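Local atomic coordinates of glycosyl hydrolase family 10 (Bacteroides intestinalis DSM 17393, PDB entry 4QPW), a protein that binds xylo-oligosaccharides through the carbohydrate-binding module described here, one part of a longer enzyme that probably hydrolyses xylan. Residues A[28-33]-A[41-46]; A[45-50]-A[127-132]; A[52-57]-A[123-128]; A[72-77]-A[97-102]. All coordinates share one frame; numbering follows the deposited sequence. Where two conformers were deposited one is given.

The four contacts span a beta sandwich of two antiparallel sheets. Interaction 1 pairs strands 29-31 and 39-44 in one sheet; interaction 3 pairs strands 54-57 and 120-124 in the other, where the xylose units bind. Interaction 2, about 9 Å from interaction 1 and 8 Å from interaction 3 (centre to centre), joins the loop after strand 39-44 to the turn leading into strand 130-141; it shares S45 and V46 with the first and L127 and F128 with the third. Interaction 4, about 17 Å from the centre of interaction 1, packs strand 69-78 across the core against strand 95-101. Its segments fall in sequence between those of interaction 3, which alone holds sugar-pocket residues.

Interaction 1: A[28-33]-A[41-46]; sequences TTTIGK and EIKTSV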
loop_
_atom_site.group_PDB
_atom_site.type_symbol
_atom_site.label_atom_id
_atom_site.label_comp_id
_atom_site.label_asym_id
_atom_site.label_seq_id
_atom_site.Cartn_x
_atom_site.Cartn_y
_atom_site.Cartn_z
ATOM N N THR A 28 -12.661 -4.982 14.674
ATOM C CA THR A 28 -11.385 -5.538 15.005
ATOM C C THR A 28 -10.231 -5.003 14.085
ATOM O O THR A 28 -9.128 -5.535 14.153
ATOM C CB THR A 28 -11.458 -7.064 14.994
ATOM O OG1 THR A 28 -12.067 -7.485 13.824
ATOM C CG2 THR A 28 -12.276 -7.572 16.211
ATOM N N THR A 29 -10.536 -3.983 13.298
ATOM C CA THR A 29 -9.582 -3.429 12.271
ATOM C C THR A 29 -9.491 -1.963 12.499
ATOM O O THR A 29 -10.499 -1.251 12.675
ATOM C CB THR A 29 -10.123 -3.729 10.923
ATOM O OG1 THR A 29 -10.364 -5.135 10.734
ATOM C CG2 THR A 29 -9.137 -3.236 9.835
ATOM N N THR A 30 -8.255 -1.414 12.365
ATOM C CA THR A 30 -8.035 0.011 12.330
ATOM C C THR A 30 -7.034 0.353 11.236
ATOM O O THR A 30 -6.073 -0.379 10.997
ATOM C CB THR A 30 -7.553 0.604 13.636
ATOM O OG1 THR A 30 -6.445 0.061 14.046
ATOM C CG2 THR A 30 -8.502 0.275 14.747
ATOM N N ILE A 31 -7.277 1.442 10.538
ATOM C CA ILE A 31 -6.364 2.032 9.517
ATOM C C ILE A 31 -6.123 3.494 9.827
ATOM O O ILE A 31 -7.104 4.279 9.941
ATOM C CB ILE A 31 -6.955 1.896 8.107
ATOM C CG1 ILE A 31 -7.232 0.467 7.727
ATOM C CG2 ILE A 31 -6.068 2.587 7.086
ATOM C CD1 ILE A 31 -7.975 0.305 6.439
ATOM N N GLY A 32 -4.880 3.904 10.066
ATOM C CA GLY A 32 -4.573 5.310 10.289
ATOM C C GLY A 32 -3.121 5.504 10.651
ATOM O O GLY A 32 -2.327 4.552 10.583
ATOM N N LYS A 33 -2.784 6.697 11.041
ATOM C CA LYS A 33 -1.400 6.997 11.345
ATOM C C LYS A 33 -0.964 6.601 12.675
ATOM O O LYS A 33 -1.743 6.816 13.694
ATOM C CB LYS A 33 -1.187 8.497 11.265
ATOM C CG LYS A 33 -0.898 8.949 9.944
ATOM C CD LYS A 33 0.471 8.535 9.358
ATOM C CE LYS A 33 1.685 8.821 10.162
ATOM N NZ LYS A 33 2.069 10.280 10.237
ATOM N N GLU A 41 -0.501 2.662 9.598
ATOM C CA GLU A 41 -0.629 1.410 10.314
ATOM C C GLU A 41 -1.996 0.790 10.063
ATOM O O GLU A 41 -3.027 1.452 10.175
ATOM C CB GLU A 41 -0.400 1.675 11.801
ATOM C CG GLU A 41 -0.450 0.458 12.696
ATOM C CD GLU A 41 0.168 0.681 14.094
ATOM O OE1 GLU A 41 -0.661 0.524 15.049
ATOM O OE2 GLU A 41 1.327 0.888 14.266
ATOM N N ILE A 42 -1.986 -0.485 9.765
ATOM C CA ILE A 42 -3.211 -1.293 9.523
ATOM C C ILE A 42 -3.151 -2.422 10.574
ATOM O O ILE A 42 -2.251 -3.305 10.504
ATOM C CB ILE A 42 -3.313 -1.826 8.137
ATOM C CG1 ILE A 42 -3.230 -0.643 7.119
ATOM C CG2 ILE A 42 -4.577 -2.670 7.972
ATOM C CD1 ILE A 42 -1.844 -0.433 6.509
ATOM N N LYS A 43 -4.055 -2.387 11.556
ATOM C CA LYS A 43 -4.057 -3.372 12.639
ATOM C C LYS A 43 -5.302 -4.198 12.613
ATOM O O LYS A 43 -6.408 -3.656 12.545
ATOM C CB LYS A 43 -3.971 -2.688 13.950
ATOM C CG LYS A 43 -2.700 -2.141 14.319
ATOM C CD LYS A 43 -2.693 -1.898 15.847
ATOM C CE LYS A 43 -3.149 -3.158 16.550
ATOM N NZ LYS A 43 -2.358 -3.448 17.775
ATOM N N THR A 44 -5.130 -5.499 12.709
ATOM C CA THR A 44 -6.232 -6.483 12.624
ATOM C C THR A 44 -6.054 -7.495 13.709
ATOM O O THR A 44 -4.945 -7.951 14.035
ATOM C CB THR A 44 -6.284 -7.208 11.374
ATOM O OG1 THR A 44 -4.969 -7.750 11.120
ATOM C CG2 THR A 44 -6.691 -6.338 10.218
ATOM N N SER A 45 -7.187 -7.892 14.365
ATOM C CA SER A 45 -7.148 -9.067 15.314
ATOM C C SER A 45 -7.909 -10.193 14.788
ATOM O O SER A 45 -7.791 -11.333 15.383
ATOM C CB SER A 45 -7.557 -8.653 16.716
ATOM O OG SER A 45 -8.890 -8.266 16.723
ATOM N N VAL A 46 -8.661 -10.104 13.731
ATOM C CA VAL A 46 -9.481 -11.174 13.128
ATOM C C VAL A 46 -9.276 -11.140 11.629
ATOM O O VAL A 46 -9.532 -10.065 10.978
ATOM C CB VAL A 46 -11.015 -11.048 13.472
ATOM C CG1 VAL A 46 -11.781 -12.146 12.791
ATOM C CG2 VAL A 46 -11.231 -11.045 14.968
HETATM O O HOH W 1 -9.868 -7.634 12.099
HETATM O O HOH W 2 -4.205 1.163 12.864
HETATM O O HOH W 3 -7.468 -2.930 15.447
#
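Strands 29-31 and 41-44 run antiparallel, at 178° with axes 4.8 Å apart. T30 and K43 exchange two backbone hydrogen bonds, T30 N to K43 O and K43 N to T30 O, both 2.9 Å long; G32 and E41 form the next such pair, and S45 N donates to T28 O beyond the strand. In the non-hydrogen-bonded pairs, T29 with T44 and I31 with I42, the side chains lie side by side and point the same way. I31 CG1 meets I42 CG2 at 4.1 Å; beta-branched residues suit an extended strand, and their apolar branches suit the inner face of a beta sandwich, turned here toward I54 and Y56 of the facing sheet. The threonines on this face have polar ends that are satisfied: T29 OG1 is bonded to V25 O, and T44 OG1 to F128 O and G130 N. T30 and K43 occupy the outer face, where threonine and lysine can meet solvent. At the end of the ladder a water donates to V46 O at 2.7 Å and to T29 OG1. OG1 of T28, turned in between the backbone N and the carbonyl carbon (chi1 49°), is hydrogen-bonded to the same water at 2.8 Å, and T28 CB lies 3.3 Å from S45 OG. Replacing T28 by a valine would probably cost the water one of its anchors, making the join to V46 less secure.

Interaction 2: A[45-50]-A[127-132]; sequences SVAASQ and LFVGTI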
loop_
_atom_site.group_PDB
_atom_site.type_symbol
_atom_site.label_atom_id
_atom_site.label_comp_id
_atom_site.label_asym_id
_atom_site.label_seq_id
_atom_site.Cartn_x
_atom_site.Cartn_y
_atom_site.Cartn_z
ATOM N N SER A 45 -7.187 -7.892 14.365
ATOM C CA SER A 45 -7.148 -9.067 15.314
ATOM C C SER A 45 -7.909 -10.193 14.788
ATOM O O SER A 45 -7.791 -11.333 15.383
ATOM C CB SER A 45 -7.557 -8.653 16.716
ATOM O OG SER A 45 -8.890 -8.266 16.723
ATOM N N VAL A 46 -8.661 -10.104 13.731
ATOM C CA VAL A 46 -9.481 -11.174 13.128
ATOM C C VAL A 46 -9.276 -11.140 11.629
ATOM O O VAL A 46 -9.532 -10.065 10.978
ATOM C CB VAL A 46 -11.015 -11.048 13.472
ATOM C CG1 VAL A 46 -11.781 -12.146 12.791
ATOM C CG2 VAL A 46 -11.231 -11.045 14.968
ATOM N N ALA A 47 -8.909 -12.217 10.992
ATOM C CA ALA A 47 -8.798 -12.251 9.524
ATOM C C ALA A 47 -10.114 -12.067 8.896
ATOM O O ALA A 47 -11.172 -12.683 9.375
ATOM C CB ALA A 47 -8.198 -13.570 9.085
ATOM N N ALA A 48 -10.253 -11.323 7.840
ATOM C CA ALA A 48 -11.457 -11.257 7.078
ATOM C C ALA A 48 -11.600 -12.542 6.246
ATOM O O ALA A 48 -10.627 -13.240 5.996
ATOM C CB ALA A 48 -11.417 -10.030 6.127
ATOM N N SER A 49 -12.773 -12.750 5.672
ATOM C CA SER A 49 -12.982 -13.940 4.805
ATOM C C SER A 49 -12.420 -13.780 3.454
ATOM O O SER A 49 -12.249 -14.784 2.706
ATOM C CB SER A 49 -14.528 -14.256 4.742
ATOM O OG SER A 49 -15.216 -13.185 4.267
ATOM N N GLN A 50 -12.200 -12.528 2.989
ATOM C CA GLN A 50 -11.593 -12.240 1.696
ATOM C C GLN A 50 -10.479 -11.199 1.897
ATOM O O GLN A 50 -10.637 -10.241 2.646
ATOM C CB GLN A 50 -12.604 -11.726 0.669
ATOM C CG GLN A 50 -13.892 -12.603 0.562
ATOM C CD GLN A 50 -14.531 -12.623 -0.813
ATOM O OE1 GLN A 50 -13.849 -12.595 -1.861
ATOM N NE2 GLN A 50 -15.884 -12.608 -0.828
ATOM N N LEU A 127 -6.590 -10.861 4.744
ATOM C CA LEU A 127 -6.273 -12.169 5.349
ATOM C C LEU A 127 -5.241 -12.099 6.383
ATOM O O LEU A 127 -4.927 -13.114 7.090
ATOM C CB LEU A 127 -5.814 -13.129 4.250
ATOM C CG LEU A 127 -6.820 -13.371 3.173
ATOM C CD1 LEU A 127 -6.278 -14.257 2.004
ATOM C CD2 LEU A 127 -8.107 -13.997 3.716
ATOM N N PHE A 128 -4.514 -10.963 6.596
ATOM C CA PHE A 128 -3.457 -10.832 7.554
ATOM C C PHE A 128 -3.914 -10.440 8.883
ATOM O O PHE A 128 -4.656 -9.441 9.020
ATOM C CB PHE A 128 -2.364 -9.821 7.051
ATOM C CG PHE A 128 -1.210 -9.691 7.993
ATOM C CD1 PHE A 128 -0.229 -10.682 8.069
ATOM C CD2 PHE A 128 -1.093 -8.679 8.864
ATOM C CE1 PHE A 128 0.831 -10.549 8.954
ATOM C CE2 PHE A 128 -0.022 -8.533 9.690
ATOM C CZ PHE A 128 0.919 -9.484 9.818
ATOM N N VAL A 129 -3.508 -11.171 9.936
ATOM C CA VAL A 129 -3.730 -10.887 11.300
ATOM C C VAL A 129 -2.536 -10.307 11.990
ATOM O O VAL A 129 -1.514 -11.000 12.067
ATOM C CB VAL A 129 -4.290 -12.119 12.110
ATOM C CG1 VAL A 129 -4.561 -11.732 13.523
ATOM C CG2 VAL A 129 -5.490 -12.650 11.414
ATOM N N GLY A 130 -2.572 -9.102 12.470
ATOM C CA GLY A 130 -1.492 -8.451 13.149
ATOM C C GLY A 130 -1.410 -6.976 12.769
ATOM O O GLY A 130 -2.426 -6.340 12.492
ATOM N N THR A 131 -0.201 -6.452 12.798
ATOM C CA THR A 131 0.038 -5.004 12.492
ATOM C C THR A 131 0.903 -4.936 11.236
ATOM O O THR A 131 1.996 -5.559 11.195
ATOM C CB THR A 131 0.712 -4.344 13.627
ATOM O OG1 THR A 131 -0.094 -4.464 14.863
ATOM C CG2 THR A 131 0.930 -2.836 13.422
ATOM N N ILE A 132 0.429 -4.201 10.223
ATOM C CA ILE A 132 1.224 -3.785 9.035
ATOM C C ILE A 132 1.553 -2.331 9.205
ATOM O O ILE A 132 0.688 -1.495 9.528
ATOM C CB ILE A 132 0.424 -4.056 7.785
ATOM C CG1 ILE A 132 0.150 -5.549 7.632
ATOM C CG2 ILE A 132 1.163 -3.453 6.589
ATOM C CD1 ILE A 132 -0.804 -5.844 6.507
#
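A48 is held on two sides: its O lies 3.5 Å from L127 CD2, and its N is hydrogen-bonded to the carbonyl O of G126, the residue just before segment 127-132. Two loops meet here at one end of the beta sandwich: the one that follows strand 39-44 and the turn that feeds strand 130-141. Between segments 45-50 and 127-132 themselves the join is made by methyl groups, in keeping with a surface contact built from small and branched apolar residues. L127 carries its CB away from the loop, but the isobutyl end comes back, and CD2 lies against the backbone of A48 and Q50. A47 turns its methyl to V129, with L127 O nearby, 3.9 Å from A47 CB; a larger side chain would have to find its way past both. At G130 the backbone angles would drive a CB against V129 O and crowd it against the ring of F128, which calls for glycine. V129 uses both branches: CG2, beside its own backbone N, meets A47 CB at 3.7 Å, while CG1, opposite that N (chi1 -177°), reaches S45 O at 3.7 Å.

Interaction 3: A[52-57]-A[123-128]; sequences HFIQYH and TQSGLF. With XYP (beta-D-xylopyranose), chain B; XYP (beta-D-xylopyranose), chain C.
Q55 and Q124 stand side by side on the sugar-binding face of the sheet, their amide planes 73° apart. Q55 turns CG in between its backbone N and carbonyl carbon (chi1 64°) and then runs extended, bringing both amide atoms to the ligand. OE1 accepts from O2 of the chain B xylose at 2.6 Å and, weakly, from Q124 NE2; NE2 donates to O4 of the chain C xylose at 3.1 Å, with E20 OE1 as a further weak partner. Q124 NE2 gives an almost straight bond to O3 of the chain B sugar. Over that same sugar's C4 lies one face of the H52 ring, whose opposite face is backed by F53. On the other side of this beta-sandwich sheet Y56 pairs with T123, its N bonded to T123 O at 2.9 Å. Y56 CG also sits between backbone N and carbonyl carbon (chi1 42°), which lays the ring's centre over T123 O, and T123 CG2 touches CE2 at 3.6 Å. The ring's OH is bonded to S125 OG at 2.8 Å, in the ring plane. A phenylalanine at Y56 would probably leave the buried S125 hydroxyl without this mate. G126 lays its CA against I54 CB, where a side chain would crowd I54 N. Neutral amides that both give and take hydrogen bonds suit an uncharged sugar, whose bonds probably help to hold their orientation.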
loop_
_atom_site.group_PDB
_atom_site.type_symbol
_atom_site.label_atom_id
_atom_site.label_comp_id
_atom_site.label_asym_id
_atom_site.label_seq_id
_atom_site.Cartn_x
_atom_site.Cartn_y
_atom_site.Cartn_z
ATOM N N HIS A 52 -9.737 -8.672 -0.049
ATOM C CA HIS A 52 -10.143 -7.312 -0.353
ATOM C C HIS A 52 -11.055 -6.722 0.674
ATOM O O HIS A 52 -11.364 -5.534 0.530
ATOM C CB HIS A 52 -10.774 -7.212 -1.731
ATOM C CG HIS A 52 -12.178 -7.781 -1.867
ATOM N ND1 HIS A 52 -13.346 -7.056 -1.778
ATOM C CD2 HIS A 52 -12.525 -9.055 -2.063
ATOM C CE1 HIS A 52 -14.396 -7.901 -1.925
ATOM N NE2 HIS A 52 -13.900 -9.093 -2.130
ATOM N N PHE A 53 -11.481 -7.490 1.686
ATOM C CA PHE A 53 -12.314 -6.890 2.693
ATOM C C PHE A 53 -11.594 -5.934 3.607
ATOM O O PHE A 53 -12.216 -5.247 4.403
ATOM C CB PHE A 53 -12.907 -8.045 3.548
ATOM C CG PHE A 53 -14.151 -8.687 2.952
ATOM C CD1 PHE A 53 -14.529 -8.547 1.734
ATOM C CD2 PHE A 53 -14.949 -9.477 3.812
ATOM C CE1 PHE A 53 -15.733 -9.183 1.219
ATOM C CE2 PHE A 53 -16.106 -10.139 3.295
ATOM C CZ PHE A 53 -16.503 -9.984 2.070
ATOM N N ILE A 54 -10.221 -5.848 3.549
ATOM C CA ILE A 54 -9.483 -4.734 4.178
ATOM C C ILE A 54 -8.651 -4.127 3.057
ATOM O O ILE A 54 -7.638 -4.757 2.637
ATOM C CB ILE A 54 -8.682 -5.152 5.331
ATOM C CG1 ILE A 54 -9.551 -5.850 6.409
ATOM C CG2 ILE A 54 -7.974 -3.934 5.926
ATOM C CD1 ILE A 54 -8.781 -6.373 7.579
ATOM N N GLN A 55 -9.134 -3.036 2.487
ATOM C CA GLN A 55 -8.473 -2.418 1.288
ATOM C C GLN A 55 -8.367 -0.947 1.469
ATOM O O GLN A 55 -9.213 -0.299 2.127
ATOM C CB GLN A 55 -9.206 -2.807 0.009
ATOM C CG GLN A 55 -10.640 -2.284 -0.070
ATOM C CD GLN A 55 -11.318 -2.627 -1.367
ATOM O OE1 GLN A 55 -10.691 -2.777 -2.418
ATOM N NE2 GLN A 55 -12.648 -2.810 -1.309
ATOM N N TYR A 56 -7.271 -0.366 0.936
ATOM C CA TYR A 56 -6.948 1.008 1.253
ATOM C C TYR A 56 -5.991 1.526 0.201
ATOM O O TYR A 56 -5.080 0.810 -0.233
ATOM C CB TYR A 56 -6.364 1.106 2.686
ATOM C CG TYR A 56 -5.378 0.052 3.083
ATOM C CD1 TYR A 56 -5.821 -1.209 3.563
ATOM C CD2 TYR A 56 -4.010 0.206 2.973
ATOM C CE1 TYR A 56 -4.978 -2.239 3.820
ATOM C CE2 TYR A 56 -3.150 -0.775 3.277
ATOM C CZ TYR A 56 -3.601 -2.030 3.693
ATOM O OH TYR A 56 -2.695 -3.015 4.027
ATOM N N HIS A 57 -6.144 2.788 -0.134
ATOM C CA HIS A 57 -5.124 3.425 -1.000
ATOM C C HIS A 57 -3.989 3.842 -0.124
ATOM O O HIS A 57 -4.151 4.469 0.950
ATOM C CB HIS A 57 -5.685 4.669 -1.679
ATOM C CG HIS A 57 -6.763 4.384 -2.687
ATOM N ND1 HIS A 57 -7.384 5.433 -3.349
ATOM C CD2 HIS A 57 -7.317 3.218 -3.130
ATOM C CE1 HIS A 57 -8.305 4.912 -4.154
ATOM N NE2 HIS A 57 -8.301 3.597 -4.040
ATOM N N THR A 123 -4.216 -1.265 -2.054
ATOM C CA THR A 123 -3.449 -2.158 -1.183
ATOM C C THR A 123 -4.469 -2.973 -0.399
ATOM O O THR A 123 -5.482 -2.439 0.092
ATOM C CB THR A 123 -2.582 -1.312 -0.257
ATOM O OG1 THR A 123 -1.878 -0.301 -1.072
ATOM C CG2 THR A 123 -1.541 -2.111 0.404
ATOM N N GLN A 124 -4.263 -4.292 -0.303
ATOM C CA GLN A 124 -5.222 -5.211 0.311
ATOM C C GLN A 124 -4.539 -6.205 1.224
ATOM O O GLN A 124 -3.485 -6.797 0.825
ATOM C CB GLN A 124 -6.020 -5.944 -0.766
ATOM C CG GLN A 124 -6.699 -5.000 -1.733
ATOM C CD GLN A 124 -7.678 -5.614 -2.745
ATOM O OE1 GLN A 124 -7.603 -6.812 -2.985
ATOM N NE2 GLN A 124 -8.613 -4.899 -3.226
ATOM N N SER A 125 -5.100 -6.413 2.424
ATOM C CA SER A 125 -4.476 -7.260 3.427
ATOM C C SER A 125 -5.522 -7.940 4.343
ATOM O O SER A 125 -5.164 -8.238 5.447
ATOM C CB SER A 125 -3.452 -6.455 4.172
ATOM O OG SER A 125 -4.020 -5.336 4.814
ATOM N N GLY A 126 -6.719 -8.150 3.836
ATOM C CA GLY A 126 -7.763 -8.719 4.724
ATOM C C GLY A 126 -7.415 -10.060 5.369
ATOM O O GLY A 126 -7.964 -10.338 6.475
ATOM N N LEU A 127 -6.590 -10.861 4.744
ATOM C CA LEU A 127 -6.273 -12.169 5.349
ATOM C C LEU A 127 -5.241 -12.099 6.383
ATOM O O LEU A 127 -4.927 -13.114 7.090
ATOM C CB LEU A 127 -5.814 -13.129 4.250
ATOM C CG LEU A 127 -6.820 -13.371 3.173
ATOM C CD1 LEU A 127 -6.278 -14.257 2.004
ATOM C CD2 LEU A 127 -8.107 -13.997 3.716
ATOM N N PHE A 128 -4.514 -10.963 6.596
ATOM C CA PHE A 128 -3.457 -10.832 7.554
ATOM C C PHE A 128 -3.914 -10.440 8.883
ATOM O O PHE A 128 -4.656 -9.441 9.020
ATOM C CB PHE A 128 -2.364 -9.821 7.051
ATOM C CG PHE A 128 -1.210 -9.691 7.993
ATOM C CD1 PHE A 128 -0.229 -10.682 8.069
ATOM C CD2 PHE A 128 -1.093 -8.679 8.864
ATOM C CE1 PHE A 128 0.831 -10.549 8.954
ATOM C CE2 PHE A 128 -0.022 -8.533 9.690
ATOM C CZ PHE A 128 0.919 -9.484 9.818
HETATM C C1 XYP B . -13.568 -4.075 -5.034
HETATM C C2 XYP B . -12.198 -4.592 -4.698
HETATM C C3 XYP B . -11.799 -5.751 -5.598
HETATM C C4 XYP B . -12.915 -6.826 -5.528
HETATM C C5 XYP B . -14.230 -6.184 -5.770
HETATM O O2 XYP B . -11.229 -3.556 -4.872
HETATM O O3 XYP B . -10.516 -6.282 -5.154
HETATM O O4 XYP B . -12.580 -7.825 -6.500
HETATM O O5 XYP B . -14.526 -5.181 -4.819
HETATM C C1 XYP C . -15.140 0.683 -4.985
HETATM C C2 XYP C . -16.026 0.009 -3.903
HETATM C C3 XYP C . -15.270 -1.228 -3.476
HETATM C C4 XYP C . -14.788 -2.061 -4.610
HETATM C C5 XYP C . -13.986 -1.231 -5.593
HETATM O O2 XYP C . -16.314 0.859 -2.803
HETATM O O3 XYP C . -16.081 -2.048 -2.578
HETATM O O4 XYP C . -13.911 -3.095 -4.105
HETATM O O5 XYP C . -14.795 -0.124 -6.051
#

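Interaction 4: A[72-77]-A[97-102]; sequences LKMMVR and GSFSFN
F99 and F101 reach from edge strand 95-101 across the interior of the beta sandwich to L72, M74 and V76 on strand 69-78 of the facing sheet. The two strand axes come within 7.3 Å and run at 41° to each other, so side chains rather than backbone bonds join them. The buried, apolar packing is around the aromatic rings. F99, with CG opposite its carbonyl carbon (chi1 -61°), brings CE2 to 3.9 Å from M74 CB, and L72 CD2 lies 4.2 Å from the same CE2. M74 was modelled in two conformers; in the one given its methyl CE comes up to the F99 ring at the edge, so this approach is doubtful. V76 CG1 meets F101 CB at 3.8 Å, and beyond it F101 sets its ring edge-to-face with F128. Long flexible and branched aliphatic chains can fit round flat rings in this way. The other end is more open and polar: R77 and N102 are partly exposed, and a water lies 2.8 Å from V76 O and 3.0 Å from N102 N. R77 CA makes a bent CA-H...O contact with N102 O at 3.3 Å, while its guanidinium group extends away, NE bonding to Q133. The chemistry thus changes along the contact from hydrophobic adhesion of two sheets to a more polar margin, where a water joins the backbones of V76 and N102.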
loop_
_atom_site.group_PDB
_atom_site.type_symbol
_atom_site.label_atom_id
_atom_site.label_comp_id
_atom_site.label_asym_id
_atom_site.label_seq_id
_atom_site.Cartn_x
_atom_site.Cartn_y
_atom_site.Cartn_z
ATOM N N LEU A 72 7.226 0.942 -8.441
ATOM C CA LEU A 72 6.609 1.236 -7.162
ATOM C C LEU A 72 7.623 0.868 -6.055
ATOM O O LEU A 72 8.165 -0.281 -6.091
ATOM C CB LEU A 72 5.357 0.377 -6.981
ATOM C CG LEU A 72 4.724 0.325 -5.625
ATOM C CD1 LEU A 72 4.125 1.657 -5.201
ATOM C CD2 LEU A 72 3.663 -0.801 -5.551
ATOM N N LYS A 73 7.889 1.748 -5.142
ATOM C CA LYS A 73 8.727 1.479 -3.961
ATOM C C LYS A 73 7.907 1.655 -2.748
ATOM O O LYS A 73 7.199 2.697 -2.595
ATOM C CB LYS A 73 9.962 2.337 -3.896
ATOM C CG LYS A 73 10.867 2.205 -5.089
ATOM C CD LYS A 73 12.204 2.928 -4.949
ATOM C CE LYS A 73 13.111 2.665 -6.160
ATOM N NZ LYS A 73 14.437 3.271 -6.004
ATOM N N MET A 74 7.916 0.706 -1.807
ATOM C CA MET A 74 7.212 0.837 -0.540
ATOM C C MET A 74 8.046 0.319 0.575
ATOM O O MET A 74 8.598 -0.814 0.415
ATOM C CB MET A 74 5.936 0.052 -0.642
ATOM C CG MET A 74 4.936 0.256 0.460
ATOM S SD MET A 74 3.492 -0.837 0.432
ATOM C CE MET A 74 3.329 -0.592 -1.580
ATOM N N MET A 75 8.158 1.030 1.647
ATOM C CA MET A 75 8.841 0.512 2.854
ATOM C C MET A 75 7.785 -0.005 3.815
ATOM O O MET A 75 6.864 0.746 4.210
ATOM C CB MET A 75 9.740 1.543 3.453
ATOM C CG MET A 75 10.298 1.085 4.799
ATOM S SD MET A 75 11.822 1.865 5.376
ATOM C CE MET A 75 11.327 2.609 6.885
ATOM N N VAL A 76 7.896 -1.283 4.157
ATOM C CA VAL A 76 6.841 -2.048 4.870
ATOM C C VAL A 76 7.482 -2.938 5.900
ATOM O O VAL A 76 8.575 -3.518 5.659
ATOM C CB VAL A 76 6.046 -2.914 3.913
ATOM C CG1 VAL A 76 4.900 -3.666 4.589
ATOM C CG2 VAL A 76 5.606 -2.157 2.715
ATOM N N ARG A 77 6.824 -3.102 7.033
ATOM C CA ARG A 77 7.141 -4.221 7.975
ATOM C C ARG A 77 5.801 -4.668 8.556
ATOM O O ARG A 77 4.746 -3.973 8.518
ATOM C CB ARG A 77 8.108 -3.808 9.020
ATOM C CG ARG A 77 7.627 -2.900 9.997
ATOM C CD ARG A 77 8.587 -2.631 11.193
ATOM N NE ARG A 77 8.065 -1.924 12.293
ATOM C CZ ARG A 77 8.664 -1.562 13.478
ATOM N NH1 ARG A 77 9.959 -1.894 13.780
ATOM N NH2 ARG A 77 7.933 -0.830 14.338
ATOM N N GLY A 97 0.643 -6.840 -8.171
ATOM C CA GLY A 97 1.695 -7.608 -7.586
ATOM C C GLY A 97 1.521 -7.764 -6.105
ATOM O O GLY A 97 0.437 -7.495 -5.587
ATOM N N SER A 98 2.512 -8.269 -5.438
ATOM C CA SER A 98 2.458 -8.448 -4.013
ATOM C C SER A 98 3.819 -8.318 -3.377
ATOM O O SER A 98 4.858 -8.545 -4.086
ATOM C CB SER A 98 1.836 -9.746 -3.615
ATOM O OG SER A 98 2.695 -10.775 -4.002
ATOM N N PHE A 99 3.883 -7.960 -2.110
ATOM C CA PHE A 99 5.095 -7.946 -1.329
ATOM C C PHE A 99 4.939 -8.858 -0.101
ATOM O O PHE A 99 3.930 -8.811 0.615
ATOM C CB PHE A 99 5.474 -6.516 -0.857
ATOM C CG PHE A 99 5.750 -5.486 -1.924
ATOM C CD1 PHE A 99 6.527 -5.768 -3.024
ATOM C CD2 PHE A 99 5.251 -4.188 -1.809
ATOM C CE1 PHE A 99 6.811 -4.820 -3.979
ATOM C CE2 PHE A 99 5.562 -3.250 -2.749
ATOM C CZ PHE A 99 6.356 -3.534 -3.805
ATOM N N SER A 100 5.983 -9.633 0.161
ATOM C CA SER A 100 6.028 -10.515 1.357
ATOM C C SER A 100 6.954 -9.895 2.394
ATOM O O SER A 100 8.179 -9.872 2.173
ATOM C CB SER A 100 6.545 -11.920 0.951
ATOM O OG SER A 100 5.546 -12.492 0.081
ATOM N N PHE A 101 6.364 -9.309 3.392
ATOM C CA PHE A 101 7.035 -8.526 4.402
ATOM C C PHE A 101 7.428 -9.350 5.586
ATOM O O PHE A 101 6.918 -10.504 5.732
ATOM C CB PHE A 101 6.188 -7.289 4.739
ATOM C CG PHE A 101 4.818 -7.611 5.272
ATOM C CD1 PHE A 101 4.610 -8.080 6.565
ATOM C CD2 PHE A 101 3.712 -7.495 4.478
ATOM C CE1 PHE A 101 3.347 -8.430 7.046
ATOM C CE2 PHE A 101 2.454 -7.821 4.929
ATOM C CZ PHE A 101 2.253 -8.277 6.210
ATOM N N ASN A 102 8.246 -8.787 6.411
ATOM C CA ASN A 102 8.684 -9.467 7.654
ATOM C C ASN A 102 8.762 -8.470 8.719
ATOM O O ASN A 102 8.181 -7.326 8.663
ATOM C CB ASN A 102 9.991 -10.274 7.396
ATOM C CG ASN A 102 11.182 -9.427 7.248
ATOM O OD1 ASN A 102 11.167 -8.225 7.350
ATOM N ND2 ASN A 102 12.360 -10.100 7.103
HETATM O O HOH W 4 9.490 -6.117 5.860
#